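Local atomic coordinates of glutamate racemase (PDB entry 2JFN), a protein that belongs to the Asp/Glu/hydantoin racemase family, alpha/beta proteins, and is built on two separate, helix-flanked beta-sheets. Residues Y49-D54 with Y273-L278; N127-L132 with E195-V200; A163-L168 with K184-P189; V178-L183 with L214-P219. All blocks are in the same frame, centred on the assembly; numbering follows the deposited sequence.

Interaction 1 lies in the larger mixed sheet, interactions 2 to 4 in and around the smaller four-stranded parallel sheet; the centres of interactions 1 and 2 stand about 35 Å apart, on opposite sides of the chain's centre. Interactions 1 and 2 both involve strands, but the first is an aromatic, buried contact without hydrogen bonds, whereas the second is a true strand pairing with a polar end nearer the surface. Interactions 3 and 4 share helix 180-186, which meets helix 163-174 in one and helix 211-217 in the other; both are aliphatic, with a polar side chain at the outer rim. They touch through M165 and L183, and interaction 4 meets interaction 2 where P219 packs on P196.

Interaction 1: Y49-D54 with Y273-L278; sequences YIYAFD and YGFETL
In the mixed beta-sheet of this alpha/beta fold, Y51 of strand 48-53 packs on F275, just ahead of strand 277-280. The two strands are not neighbours: strand 253-256 runs parallel between them, so no hydrogen bond joins the two segments. F275 follows G274, the first residue past a helix closed by a Schellman motif, and its ring turns up against the backbone of residues 49-51. Y51 CB sits over one face of that ring, displaced toward the rim, 3.4 Å from F275 CZ and 3.8 Å from the F275 ring centroid, a CH-pi contact. The two rings meet obliquely, with planes at 49°. Y51 CG is trans to the backbone N (chi1 -173°), which carries its ring away from F275, and its hydroxyl bonds G30 O, while the side chain passes about 7 Å from the bound glutamic acid. At the edge of the F275 ring comes Y49 O, 3.9 Å from F275 CE2, with Y49 CB at the same distance from that carbon. The Y49 ring leads off to bond L44 O through its hydroxyl and meets Y37 edge-to-face; Y37 also touches F275. Farther along, F53 and L278 cross at about a right angle. The F53 torsion, chi1 60°, holds its ring between the backbone N and the carbonyl carbon, and L278 CD1 meets the ring edge, 3.8 Å from F53 CE2.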
loop_
_atom_site.group_PDB
_atom_site.type_symbol
_atom_site.label_atom_id
_atom_site.label_comp_id
_atom_site.label_asym_id
_atom_site.label_seq_id
_atom_site.Cartn_x
_atom_site.Cartn_y
_atom_site.Cartn_z
ATOM N N TYR A 49 10.788 -3.698 12.595
ATOM C CA TYR A 49 9.798 -2.989 11.804
ATOM C C TYR A 49 9.090 -1.850 12.522
ATOM O O TYR A 49 8.771 -1.930 13.712
ATOM C CB TYR A 49 8.735 -3.961 11.278
ATOM C CG TYR A 49 9.224 -4.934 10.227
ATOM C CD1 TYR A 49 9.563 -6.245 10.561
ATOM C CD2 TYR A 49 9.320 -4.548 8.888
ATOM C CE1 TYR A 49 9.983 -7.162 9.582
ATOM C CE2 TYR A 49 9.740 -5.446 7.904
ATOM C CZ TYR A 49 10.067 -6.753 8.259
ATOM O OH TYR A 49 10.462 -7.642 7.278
ATOM N N ILE A 50 8.858 -0.785 11.772
ATOM C CA ILE A 50 8.130 0.365 12.268
ATOM C C ILE A 50 7.015 0.564 11.257
ATOM O O ILE A 50 7.280 0.700 10.059
ATOM C CB ILE A 50 8.984 1.645 12.275
ATOM C CG1 ILE A 50 10.173 1.488 13.227
ATOM C CG2 ILE A 50 8.120 2.838 12.689
ATOM C CD1 ILE A 50 11.226 2.573 13.046
ATOM N N TYR A 51 5.774 0.545 11.724
ATOM C CA TYR A 51 4.646 0.778 10.837
ATOM C C TYR A 51 4.085 2.137 11.214
ATOM O O TYR A 51 3.805 2.397 12.386
ATOM C CB TYR A 51 3.557 -0.287 11.008
ATOM C CG TYR A 51 2.456 -0.162 9.966
ATOM C CD1 TYR A 51 1.239 0.455 10.262
ATOM C CD2 TYR A 51 2.669 -0.599 8.658
ATOM C CE1 TYR A 51 0.262 0.639 9.270
ATOM C CE2 TYR A 51 1.701 -0.424 7.664
ATOM C CZ TYR A 51 0.506 0.197 7.971
ATOM O OH TYR A 51 -0.422 0.392 6.961
ATOM N N ALA A 52 3.934 3.011 10.228
ATOM C CA ALA A 52 3.392 4.337 10.491
ATOM C C ALA A 52 2.235 4.617 9.549
ATOM O O ALA A 52 2.342 4.403 8.338
ATOM C CB ALA A 52 4.479 5.394 10.314
ATOM N N PHE A 53 1.122 5.077 10.105
ATOM C CA PHE A 53 -0.027 5.402 9.281
ATOM C C PHE A 53 -0.559 6.794 9.627
ATOM O O PHE A 53 -0.641 7.179 10.799
ATOM C CB PHE A 53 -1.116 4.312 9.400
ATOM C CG PHE A 53 -1.648 4.101 10.797
ATOM C CD1 PHE A 53 -2.913 4.570 11.147
ATOM C CD2 PHE A 53 -0.907 3.398 11.743
ATOM C CE1 PHE A 53 -3.435 4.339 12.420
ATOM C CE2 PHE A 53 -1.417 3.158 13.025
ATOM C CZ PHE A 53 -2.686 3.632 13.362
ATOM N N ASP A 54 -0.892 7.553 8.589
ATOM C CA ASP A 54 -1.390 8.916 8.753
ATOM C C ASP A 54 -2.904 8.975 8.943
ATOM O O ASP A 54 -3.635 9.371 8.036
ATOM C CB ASP A 54 -0.992 9.756 7.536
ATOM C CG ASP A 54 -1.192 11.246 7.766
ATOM O OD1 ASP A 54 -1.704 11.625 8.846
ATOM O OD2 ASP A 54 -0.837 12.033 6.865
ATOM N N TYR A 273 -0.429 -8.598 13.669
ATOM C CA TYR A 273 0.567 -8.407 12.615
ATOM C C TYR A 273 2.005 -8.381 13.135
ATOM O O TYR A 273 2.953 -8.420 12.352
ATOM C CB TYR A 273 0.300 -7.116 11.829
ATOM C CG TYR A 273 -0.585 -7.302 10.615
ATOM C CD1 TYR A 273 -1.956 -7.058 10.678
ATOM C CD2 TYR A 273 -0.047 -7.733 9.402
ATOM C CE1 TYR A 273 -2.770 -7.241 9.564
ATOM C CE2 TYR A 273 -0.851 -7.918 8.282
ATOM C CZ TYR A 273 -2.209 -7.672 8.369
ATOM O OH TYR A 273 -3.006 -7.859 7.264
ATOM N N GLY A 274 2.177 -8.310 14.450
ATOM C CA GLY A 274 3.524 -8.302 14.994
ATOM C C GLY A 274 3.972 -6.999 15.633
ATOM O O GLY A 274 5.146 -6.843 15.960
ATOM N N PHE A 275 3.051 -6.056 15.803
ATOM C CA PHE A 275 3.388 -4.782 16.433
ATOM C C PHE A 275 2.740 -4.786 17.809
ATOM O O PHE A 275 1.523 -4.660 17.930
ATOM C CB PHE A 275 2.863 -3.603 15.608
ATOM C CG PHE A 275 3.415 -3.552 14.211
ATOM C CD1 PHE A 275 2.709 -4.111 13.148
ATOM C CD2 PHE A 275 4.659 -2.984 13.964
ATOM C CE1 PHE A 275 3.239 -4.108 11.855
ATOM C CE2 PHE A 275 5.198 -2.974 12.678
ATOM C CZ PHE A 275 4.485 -3.539 11.620
ATOM N N GLU A 276 3.562 -4.948 18.838
ATOM C CA GLU A 276 3.075 -5.002 20.211
ATOM C C GLU A 276 2.510 -3.690 20.718
ATOM O O GLU A 276 1.531 -3.672 21.468
ATOM C CB GLU A 276 4.204 -5.437 21.148
ATOM C CG GLU A 276 5.478 -4.616 20.999
ATOM C CD GLU A 276 6.197 -4.410 22.321
ATOM O OE1 GLU A 276 6.296 -5.379 23.109
ATOM O OE2 GLU A 276 6.672 -3.281 22.571
ATOM N N THR A 277 3.124 -2.592 20.292
ATOM C CA THR A 277 2.718 -1.274 20.753
ATOM C C THR A 277 2.320 -0.295 19.654
ATOM O O THR A 277 2.818 -0.363 18.529
ATOM C CB THR A 277 3.872 -0.641 21.570
ATOM O OG1 THR A 277 4.273 -1.551 22.604
ATOM C CG2 THR A 277 3.443 0.674 22.192
ATOM N N LEU A 278 1.411 0.608 20.010
ATOM C CA LEU A 278 0.936 1.666 19.128
ATOM C C LEU A 278 1.174 2.971 19.880
ATOM O O LEU A 278 0.652 3.158 20.981
ATOM C CB LEU A 278 -0.559 1.518 18.841
ATOM C CG LEU A 278 -1.203 2.716 18.139
ATOM C CD1 LEU A 278 -0.673 2.844 16.714
ATOM C CD2 LEU A 278 -2.708 2.542 18.123
#

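Interaction 2: N127-L132 with E195-V200; sequences NGIVGL and EPPDTV
The N127 amide and the D198 carboxylate lie alongside each other, running in opposite senses with their planes 38° apart, while the E195 carboxylate stands almost perpendicular to that amide. N127 N approaches D198 OD2 from over the carboxylate face, at 3.3 Å. N127 ND2 gives one bond to P196 O, 3.2 Å away and tilted from the carbonyl plane, and a weak one to E195 OE2. N127 OD1 closes an Asx turn by taking I129 N at 2.8 Å from above its carbonyl plane. Beyond this polar end begins the parallel pairing of strands 129-134 and 199-202 in the four-stranded sheet. D198 N reaches I129 O, and G131 N reaches T199 O at 2.8 Å, nearly straight at 169°. P197 CB lies 3.4 Å from G131 N, and I129 CG2 rests on the proline ring. Two acceptors, N127 OD1 and D198 OD1, are only 3.0 Å apart. Their mutual repulsion is probably offset by the donors each collects, I129 N for the asparagine and the hydroxyls of T199 and T125 for the aspartate, so the start of the strand pairing is probably held by several bonds together.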
loop_
_atom_site.group_PDB
_atom_site.type_symbol
_atom_site.label_atom_id
_atom_site.label_comp_id
_atom_site.label_asym_id
_atom_site.label_seq_id
_atom_site.Cartn_x
_atom_site.Cartn_y
_atom_site.Cartn_z
ATOM N N ASN A 127 -6.671 -13.622 -21.990
ATOM C CA ASN A 127 -7.683 -13.062 -22.879
ATOM C C ASN A 127 -7.371 -11.627 -23.283
ATOM O O ASN A 127 -8.110 -11.011 -24.050
ATOM C CB ASN A 127 -9.071 -13.147 -22.227
ATOM C CG ASN A 127 -9.291 -12.092 -21.154
ATOM O OD1 ASN A 127 -8.345 -11.541 -20.593
ATOM N ND2 ASN A 127 -10.555 -11.820 -20.854
ATOM N N GLY A 128 -6.265 -11.100 -22.768
ATOM C CA GLY A 128 -5.871 -9.743 -23.097
ATOM C C GLY A 128 -6.662 -8.652 -22.396
ATOM O O GLY A 128 -6.482 -7.475 -22.700
ATOM N N ILE A 129 -7.539 -9.027 -21.468
ATOM C CA ILE A 129 -8.334 -8.041 -20.735
ATOM C C ILE A 129 -7.782 -7.929 -19.312
ATOM O O ILE A 129 -7.950 -8.835 -18.499
ATOM C CB ILE A 129 -9.816 -8.452 -20.618
ATOM C CG1 ILE A 129 -10.323 -9.046 -21.938
ATOM C CG2 ILE A 129 -10.648 -7.234 -20.224
ATOM C CD1 ILE A 129 -10.549 -8.040 -23.038
ATOM N N VAL A 130 -7.128 -6.812 -19.017
ATOM C CA VAL A 130 -6.558 -6.604 -17.696
ATOM C C VAL A 130 -7.289 -5.494 -16.957
ATOM O O VAL A 130 -7.454 -4.386 -17.471
ATOM C CB VAL A 130 -5.061 -6.252 -17.794
ATOM C CG1 VAL A 130 -4.502 -5.934 -16.412
ATOM C CG2 VAL A 130 -4.305 -7.419 -18.411
ATOM N N GLY A 131 -7.736 -5.801 -15.747
ATOM C CA GLY A 131 -8.436 -4.811 -14.955
ATOM C C GLY A 131 -7.516 -4.144 -13.944
ATOM O O GLY A 131 -6.555 -4.746 -13.464
ATOM N N LEU A 132 -7.802 -2.885 -13.635
ATOM C CA LEU A 132 -7.019 -2.153 -12.654
ATOM C C LEU A 132 -7.968 -1.595 -11.611
ATOM O O LEU A 132 -8.813 -0.749 -11.919
ATOM C CB LEU A 132 -6.245 -1.005 -13.310
ATOM C CG LEU A 132 -5.493 -0.049 -12.362
ATOM C CD1 LEU A 132 -4.436 -0.802 -11.559
ATOM C CD2 LEU A 132 -4.835 1.057 -13.185
ATOM N N GLU A 195 -17.038 -10.375 -21.529
ATOM C CA GLU A 195 -15.757 -10.989 -21.207
ATOM C C GLU A 195 -15.001 -10.096 -20.229
ATOM O O GLU A 195 -14.270 -9.193 -20.631
ATOM C CB GLU A 195 -14.923 -11.193 -22.471
ATOM C CG GLU A 195 -13.535 -11.737 -22.172
ATOM C CD GLU A 195 -12.848 -12.309 -23.391
ATOM O OE1 GLU A 195 -12.833 -11.635 -24.445
ATOM O OE2 GLU A 195 -12.315 -13.436 -23.287
ATOM N N PRO A 196 -15.182 -10.332 -18.923
ATOM C CA PRO A 196 -14.496 -9.520 -17.916
ATOM C C PRO A 196 -12.999 -9.804 -17.906
ATOM O O PRO A 196 -12.539 -10.780 -18.502
ATOM C CB PRO A 196 -15.182 -9.940 -16.618
ATOM C CG PRO A 196 -15.466 -11.388 -16.857
ATOM C CD PRO A 196 -15.985 -11.395 -18.289
ATOM N N PRO A 197 -12.214 -8.948 -17.234
ATOM C CA PRO A 197 -10.761 -9.153 -17.177
ATOM C C PRO A 197 -10.458 -10.506 -16.554
ATOM O O PRO A 197 -11.124 -10.908 -15.605
ATOM C CB PRO A 197 -10.280 -8.012 -16.274
ATOM C CG PRO A 197 -11.344 -6.982 -16.397
ATOM C CD PRO A 197 -12.611 -7.786 -16.422
ATOM N N ASP A 198 -9.469 -11.222 -17.075
ATOM C CA ASP A 198 -9.129 -12.500 -16.471
ATOM C C ASP A 198 -7.991 -12.259 -15.472
ATOM O O ASP A 198 -7.612 -13.143 -14.703
ATOM C CB ASP A 198 -8.744 -13.532 -17.549
ATOM C CG ASP A 198 -7.381 -13.276 -18.179
ATOM O OD1 ASP A 198 -6.863 -12.138 -18.102
ATOM O OD2 ASP A 198 -6.832 -14.238 -18.776
ATOM N N THR A 199 -7.482 -11.031 -15.471
ATOM C CA THR A 199 -6.395 -10.634 -14.572
ATOM C C THR A 199 -6.726 -9.260 -13.980
ATOM O O THR A 199 -6.978 -8.313 -14.716
ATOM C CB THR A 199 -5.066 -10.558 -15.344
ATOM O OG1 THR A 199 -4.861 -11.787 -16.056
ATOM C CG2 THR A 199 -3.897 -10.345 -14.385
ATOM N N VAL A 200 -6.735 -9.151 -12.653
ATOM C CA VAL A 200 -7.055 -7.881 -12.006
ATOM C C VAL A 200 -5.901 -7.392 -11.143
ATOM O O VAL A 200 -5.468 -8.085 -10.224
ATOM C CB VAL A 200 -8.318 -7.997 -11.110
ATOM C CG1 VAL A 200 -8.569 -6.675 -10.383
ATOM C CG2 VAL A 200 -9.541 -8.357 -11.962
#

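Interaction 3: A163-L168 with K184-P189; sequences AEMVEL and KRILRP
I186 is the bump of this contact and E164, M165 and L168 form the hollow that takes it. The three lie on neighbouring positions of helix 163-174, all pointing toward the end of helix 180-186, and I186 sets its CD1 methyl against E164 and L168 and its CG2 methyl against M165. On one side CD1 lies along the E164 chain from CB to the carboxylate carbon, 3.9 Å from E164 CB and 3.8 Å from E164 CD; the extended glutamate passes over the isoleucine at a slant. On an adjoining side, roughly at right angles to the glutamate, L168 CD1 meets I186 CD1 tip to tip at 3.9 Å. The remaining wall is M165, whose chain runs out straight and then bends at its last torsion (chi3 -76°), bringing CE to the second branch of the isoleucine, 3.9 Å from I186 CG2. M165 CE also faces L187, 4.3 Å from L187 CD2, and fits the notch between the two consecutive residues. No hydrogen bond crosses the contact, which rests on apolar packing and fit, with the E164 carboxylate exposed and M165 buried. M165 N is hydrogen-bonded to S162 OG. Helix 211-217 closes the inner side through L214, which touches both M165 and L187, while L183 of helix 180-186 fills in beside M165 and L168, and V166 of helix 163-174 touches the bound glutamic acid.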
loop_
_atom_site.group_PDB
_atom_site.type_symbol
_atom_site.label_atom_id
_atom_site.label_comp_id
_atom_site.label_asym_id
_atom_site.label_seq_id
_atom_site.Cartn_x
_atom_site.Cartn_y
_atom_site.Cartn_z
ATOM N N ALA A 163 -13.050 4.723 -4.014
ATOM C CA ALA A 163 -12.655 5.197 -2.700
ATOM C C ALA A 163 -13.428 4.373 -1.664
ATOM O O ALA A 163 -12.963 4.160 -0.546
ATOM C CB ALA A 163 -12.993 6.674 -2.556
ATOM N N GLU A 164 -14.610 3.901 -2.050
ATOM C CA GLU A 164 -15.431 3.106 -1.146
ATOM C C GLU A 164 -14.756 1.783 -0.780
ATOM O O GLU A 164 -14.862 1.301 0.351
ATOM C CB GLU A 164 -16.792 2.823 -1.782
ATOM C CG GLU A 164 -17.766 2.139 -0.835
ATOM C CD GLU A 164 -19.137 1.925 -1.452
ATOM O OE1 GLU A 164 -19.416 2.521 -2.517
ATOM O OE2 GLU A 164 -19.937 1.168 -0.860
ATOM N N MET A 165 -14.057 1.187 -1.737
ATOM C CA MET A 165 -13.387 -0.075 -1.459
ATOM C C MET A 165 -12.289 0.143 -0.416
ATOM O O MET A 165 -12.021 -0.728 0.415
ATOM C CB MET A 165 -12.797 -0.653 -2.744
ATOM C CG MET A 165 -12.458 -2.130 -2.627
ATOM S SD MET A 165 -11.873 -2.838 -4.179
ATOM C CE MET A 165 -13.394 -2.999 -5.078
ATOM N N VAL A 166 -11.656 1.311 -0.460
ATOM C CA VAL A 166 -10.615 1.618 0.507
ATOM C C VAL A 166 -11.246 1.596 1.896
ATOM O O VAL A 166 -10.679 1.049 2.838
ATOM C CB VAL A 166 -9.997 3.007 0.254
ATOM C CG1 VAL A 166 -8.951 3.310 1.323
ATOM C CG2 VAL A 166 -9.368 3.049 -1.132
ATOM N N GLU A 167 -12.430 2.194 2.007
ATOM C CA GLU A 167 -13.150 2.245 3.274
ATOM C C GLU A 167 -13.565 0.859 3.744
ATOM O O GLU A 167 -13.574 0.576 4.941
ATOM C CB GLU A 167 -14.389 3.140 3.146
ATOM C CG GLU A 167 -14.066 4.616 3.097
ATOM C CD GLU A 167 -13.158 5.046 4.241
ATOM O OE1 GLU A 167 -13.421 4.655 5.402
ATOM O OE2 GLU A 167 -12.176 5.777 3.984
ATOM N N LEU A 168 -13.918 -0.006 2.801
ATOM C CA LEU A 168 -14.313 -1.361 3.150
ATOM C C LEU A 168 -13.117 -2.058 3.788
ATOM O O LEU A 168 -13.264 -2.783 4.775
ATOM C CB LEU A 168 -14.783 -2.115 1.899
ATOM C CG LEU A 168 -16.131 -1.632 1.357
ATOM C CD1 LEU A 168 -16.462 -2.354 0.068
ATOM C CD2 LEU A 168 -17.210 -1.874 2.401
ATOM N N LYS A 184 -20.212 -6.120 -4.740
ATOM C CA LYS A 184 -20.836 -6.475 -6.009
ATOM C C LYS A 184 -21.300 -5.222 -6.735
ATOM O O LYS A 184 -21.212 -5.132 -7.958
ATOM C CB LYS A 184 -22.037 -7.399 -5.779
ATOM C CG LYS A 184 -21.670 -8.779 -5.273
ATOM C CD LYS A 184 -22.909 -9.581 -4.903
ATOM C CE LYS A 184 -22.531 -10.906 -4.265
ATOM N NZ LYS A 184 -23.740 -11.653 -3.786
ATOM N N ARG A 185 -21.805 -4.263 -5.969
ATOM C CA ARG A 185 -22.289 -3.012 -6.535
ATOM C C ARG A 185 -21.118 -2.249 -7.143
ATOM O O ARG A 185 -21.187 -1.771 -8.276
ATOM C CB ARG A 185 -22.952 -2.170 -5.440
ATOM C CG ARG A 185 -23.468 -0.825 -5.927
ATOM C CD ARG A 185 -24.606 -0.993 -6.928
ATOM N NE ARG A 185 -24.906 0.271 -7.596
ATOM C CZ ARG A 185 -24.102 0.852 -8.480
ATOM N NH1 ARG A 185 -22.949 0.282 -8.812
ATOM N NH2 ARG A 185 -24.442 2.014 -9.022
ATOM N N ILE A 186 -20.036 -2.142 -6.381
ATOM C CA ILE A 186 -18.854 -1.443 -6.860
ATOM C C ILE A 186 -18.328 -2.112 -8.132
ATOM O O ILE A 186 -17.934 -1.436 -9.081
ATOM C CB ILE A 186 -17.739 -1.445 -5.782
ATOM C CG1 ILE A 186 -18.207 -0.656 -4.551
ATOM C CG2 ILE A 186 -16.452 -0.855 -6.356
ATOM C CD1 ILE A 186 -17.241 -0.713 -3.372
ATOM N N LEU A 187 -18.334 -3.442 -8.151
ATOM C CA LEU A 187 -17.836 -4.196 -9.300
ATOM C C LEU A 187 -18.891 -4.496 -10.372
ATOM O O LEU A 187 -18.606 -5.190 -11.347
ATOM C CB LEU A 187 -17.202 -5.512 -8.815
ATOM C CG LEU A 187 -15.978 -5.360 -7.901
ATOM C CD1 LEU A 187 -15.632 -6.691 -7.241
ATOM C CD2 LEU A 187 -14.805 -4.848 -8.713
ATOM N N ARG A 188 -20.095 -3.957 -10.200
ATOM C CA ARG A 188 -21.181 -4.195 -11.149
ATOM C C ARG A 188 -20.732 -4.015 -12.602
ATOM O O ARG A 188 -20.990 -4.873 -13.440
ATOM C CB ARG A 188 -22.384 -3.283 -10.835
ATOM C CG ARG A 188 -23.694 -3.726 -11.518
ATOM C CD ARG A 188 -24.903 -2.910 -11.057
ATOM N NE ARG A 188 -24.908 -1.551 -11.599
ATOM C CZ ARG A 188 -25.911 -0.689 -11.445
ATOM N NH1 ARG A 188 -26.991 -1.039 -10.761
ATOM N NH2 ARG A 188 -25.842 0.518 -11.984
ATOM N N PRO A 189 -20.029 -2.908 -12.914
ATOM C CA PRO A 189 -19.562 -2.665 -14.284
ATOM C C PRO A 189 -18.869 -3.884 -14.886
ATOM O O PRO A 189 -19.114 -4.252 -16.041
ATOM C CB PRO A 189 -18.589 -1.502 -14.113
ATOM C CG PRO A 189 -19.149 -0.758 -12.959
ATOM C CD PRO A 189 -19.541 -1.856 -12.002
#

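Interaction 4: V178-L183 with L214-P219; sequences VSLDAL and LLQVLP
This is a helix-to-helix contact in the alpha/beta domain built on the four-stranded parallel sheet: L180 and L183, one turn apart near the start of helix 180-186, lean on L214, Q216 and V217 at the end of helix 211-217. It is apolar, and no hydrogen bond joins the two segments. V217 is the central piece. Its CG1 is trans to the backbone N (chi1 177°), and the other branch, CG2, is the one that meets helix 180-186, 4.0 Å from L183 CB and 4.1 Å from L180 O, with the L180 side chain a little farther off. This methyl therefore sits against the backbone O of L180 and the CB of L183, one turn on. L183 goes deeper. Its chi1 of -94° departs from a staggered value, which may reflect some strain, and both its methyls face L214: CD1 lies 4.1 Å from L214 N, while CD2 meets L214 CD2 at the same distance, the two side chains crossing at about a right angle. L183 also touches M165 and L168 of helix 163-174, so its side chain lies between helices 163-174 and 211-217. At the exposed rim, the Q216 chain extends across L180, again near a right angle, bringing its amide oxygen close to a methyl: Q216 OE1 to L180 CD1 is 3.9 Å. The beginning of helix 180-186 is fixed by S179 at the N-cap, where S179 OG accepts from A182 N at 3.2 Å with an angle of 152° at the hydrogen.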
loop_
_atom_site.group_PDB
_atom_site.type_symbol
_atom_site.label_atom_id
_atom_site.label_comp_id
_atom_site.label_asym_id
_atom_site.label_seq_id
_atom_site.Cartn_x
_atom_site.Cartn_y
_atom_site.Cartn_z
ATOM N N VAL A 178 -17.131 -7.071 5.993
ATOM C CA VAL A 178 -17.289 -6.483 4.674
ATOM C C VAL A 178 -18.585 -6.948 4.014
ATOM O O VAL A 178 -18.842 -8.144 3.905
ATOM C CB VAL A 178 -16.098 -6.861 3.761
ATOM C CG1 VAL A 178 -16.239 -6.183 2.409
ATOM C CG2 VAL A 178 -14.785 -6.470 4.434
ATOM N N SER A 179 -19.401 -5.994 3.577
ATOM C CA SER A 179 -20.655 -6.314 2.905
ATOM C C SER A 179 -20.364 -6.734 1.473
ATOM O O SER A 179 -19.907 -5.923 0.664
ATOM C CB SER A 179 -21.582 -5.103 2.885
ATOM O OG SER A 179 -22.595 -5.280 1.912
ATOM N N LEU A 180 -20.625 -7.998 1.156
ATOM C CA LEU A 180 -20.378 -8.485 -0.193
ATOM C C LEU A 180 -21.277 -7.783 -1.200
ATOM O O LEU A 180 -20.897 -7.601 -2.354
ATOM C CB LEU A 180 -20.585 -9.997 -0.264
ATOM C CG LEU A 180 -19.647 -10.841 0.608
ATOM C CD1 LEU A 180 -19.861 -12.317 0.301
ATOM C CD2 LEU A 180 -18.193 -10.449 0.346
ATOM N N ASP A 181 -22.469 -7.381 -0.768
ATOM C CA ASP A 181 -23.384 -6.690 -1.665
ATOM C C ASP A 181 -22.803 -5.341 -2.082
ATOM O O ASP A 181 -22.987 -4.901 -3.215
ATOM C CB ASP A 181 -24.754 -6.491 -1.007
ATOM C CG ASP A 181 -25.510 -7.800 -0.822
ATOM O OD1 ASP A 181 -25.489 -8.647 -1.742
ATOM O OD2 ASP A 181 -26.139 -7.978 0.240
ATOM N N ALA A 182 -22.107 -4.683 -1.160
ATOM C CA ALA A 182 -21.485 -3.396 -1.457
ATOM C C ALA A 182 -20.397 -3.613 -2.511
ATOM O O ALA A 182 -20.250 -2.823 -3.439
ATOM C CB ALA A 182 -20.882 -2.795 -0.184
ATOM N N LEU A 183 -19.637 -4.695 -2.362
ATOM C CA LEU A 183 -18.583 -5.022 -3.316
ATOM C C LEU A 183 -19.150 -5.320 -4.695
ATOM O O LEU A 183 -18.627 -4.842 -5.704
ATOM C CB LEU A 183 -17.782 -6.234 -2.845
ATOM C CG LEU A 183 -16.507 -5.984 -2.044
ATOM C CD1 LEU A 183 -15.831 -7.328 -1.768
ATOM C CD2 LEU A 183 -15.567 -5.063 -2.827
ATOM N N LEU A 214 -12.981 -10.218 -2.536
ATOM C CA LEU A 214 -12.935 -9.961 -3.976
ATOM C C LEU A 214 -13.105 -11.240 -4.782
ATOM O O LEU A 214 -13.805 -11.258 -5.792
ATOM C CB LEU A 214 -11.617 -9.288 -4.368
ATOM C CG LEU A 214 -11.475 -7.819 -3.953
ATOM C CD1 LEU A 214 -10.052 -7.340 -4.203
ATOM C CD2 LEU A 214 -12.485 -6.974 -4.734
ATOM N N LEU A 215 -12.469 -12.310 -4.328
ATOM C CA LEU A 215 -12.557 -13.578 -5.029
ATOM C C LEU A 215 -13.947 -14.205 -4.948
ATOM O O LEU A 215 -14.299 -15.044 -5.771
ATOM C CB LEU A 215 -11.491 -14.537 -4.496
ATOM C CG LEU A 215 -10.077 -14.090 -4.884
ATOM C CD1 LEU A 215 -9.046 -15.005 -4.262
ATOM C CD2 LEU A 215 -9.946 -14.096 -6.402
ATOM N N GLN A 216 -14.743 -13.798 -3.965
ATOM C CA GLN A 216 -16.091 -14.340 -3.837
ATOM C C GLN A 216 -17.041 -13.619 -4.789
ATOM O O GLN A 216 -18.032 -14.187 -5.244
ATOM C CB GLN A 216 -16.613 -14.181 -2.405
ATOM C CG GLN A 216 -15.810 -14.907 -1.340
ATOM C CD GLN A 216 -16.457 -14.815 0.030
ATOM O OE1 GLN A 216 -17.486 -15.445 0.284
ATOM N NE2 GLN A 216 -15.867 -14.019 0.918
ATOM N N VAL A 217 -16.726 -12.365 -5.090
ATOM C CA VAL A 217 -17.558 -11.542 -5.956
ATOM C C VAL A 217 -17.155 -11.561 -7.426
ATOM O O VAL A 217 -18.011 -11.570 -8.306
ATOM C CB VAL A 217 -17.556 -10.071 -5.456
ATOM C CG1 VAL A 217 -18.366 -9.184 -6.391
ATOM C CG2 VAL A 217 -18.120 -10.011 -4.055
ATOM N N LEU A 218 -15.852 -11.557 -7.691
ATOM C CA LEU A 218 -15.360 -11.552 -9.065
ATOM C C LEU A 218 -15.640 -12.860 -9.799
ATOM O O LEU A 218 -15.685 -13.932 -9.190
ATOM C CB LEU A 218 -13.851 -11.275 -9.091
ATOM C CG LEU A 218 -13.363 -9.892 -8.638
ATOM C CD1 LEU A 218 -11.863 -9.946 -8.403
ATOM C CD2 LEU A 218 -13.710 -8.838 -9.685
ATOM N N PRO A 219 -15.834 -12.786 -11.125
ATOM C CA PRO A 219 -16.103 -13.984 -11.922
ATOM C C PRO A 219 -15.022 -15.045 -11.760
ATOM O O PRO A 219 -13.830 -14.732 -11.670
ATOM C CB PRO A 219 -16.189 -13.449 -13.353
ATOM C CG PRO A 219 -15.420 -12.169 -13.307
ATOM C CD PRO A 219 -15.821 -11.586 -11.977
#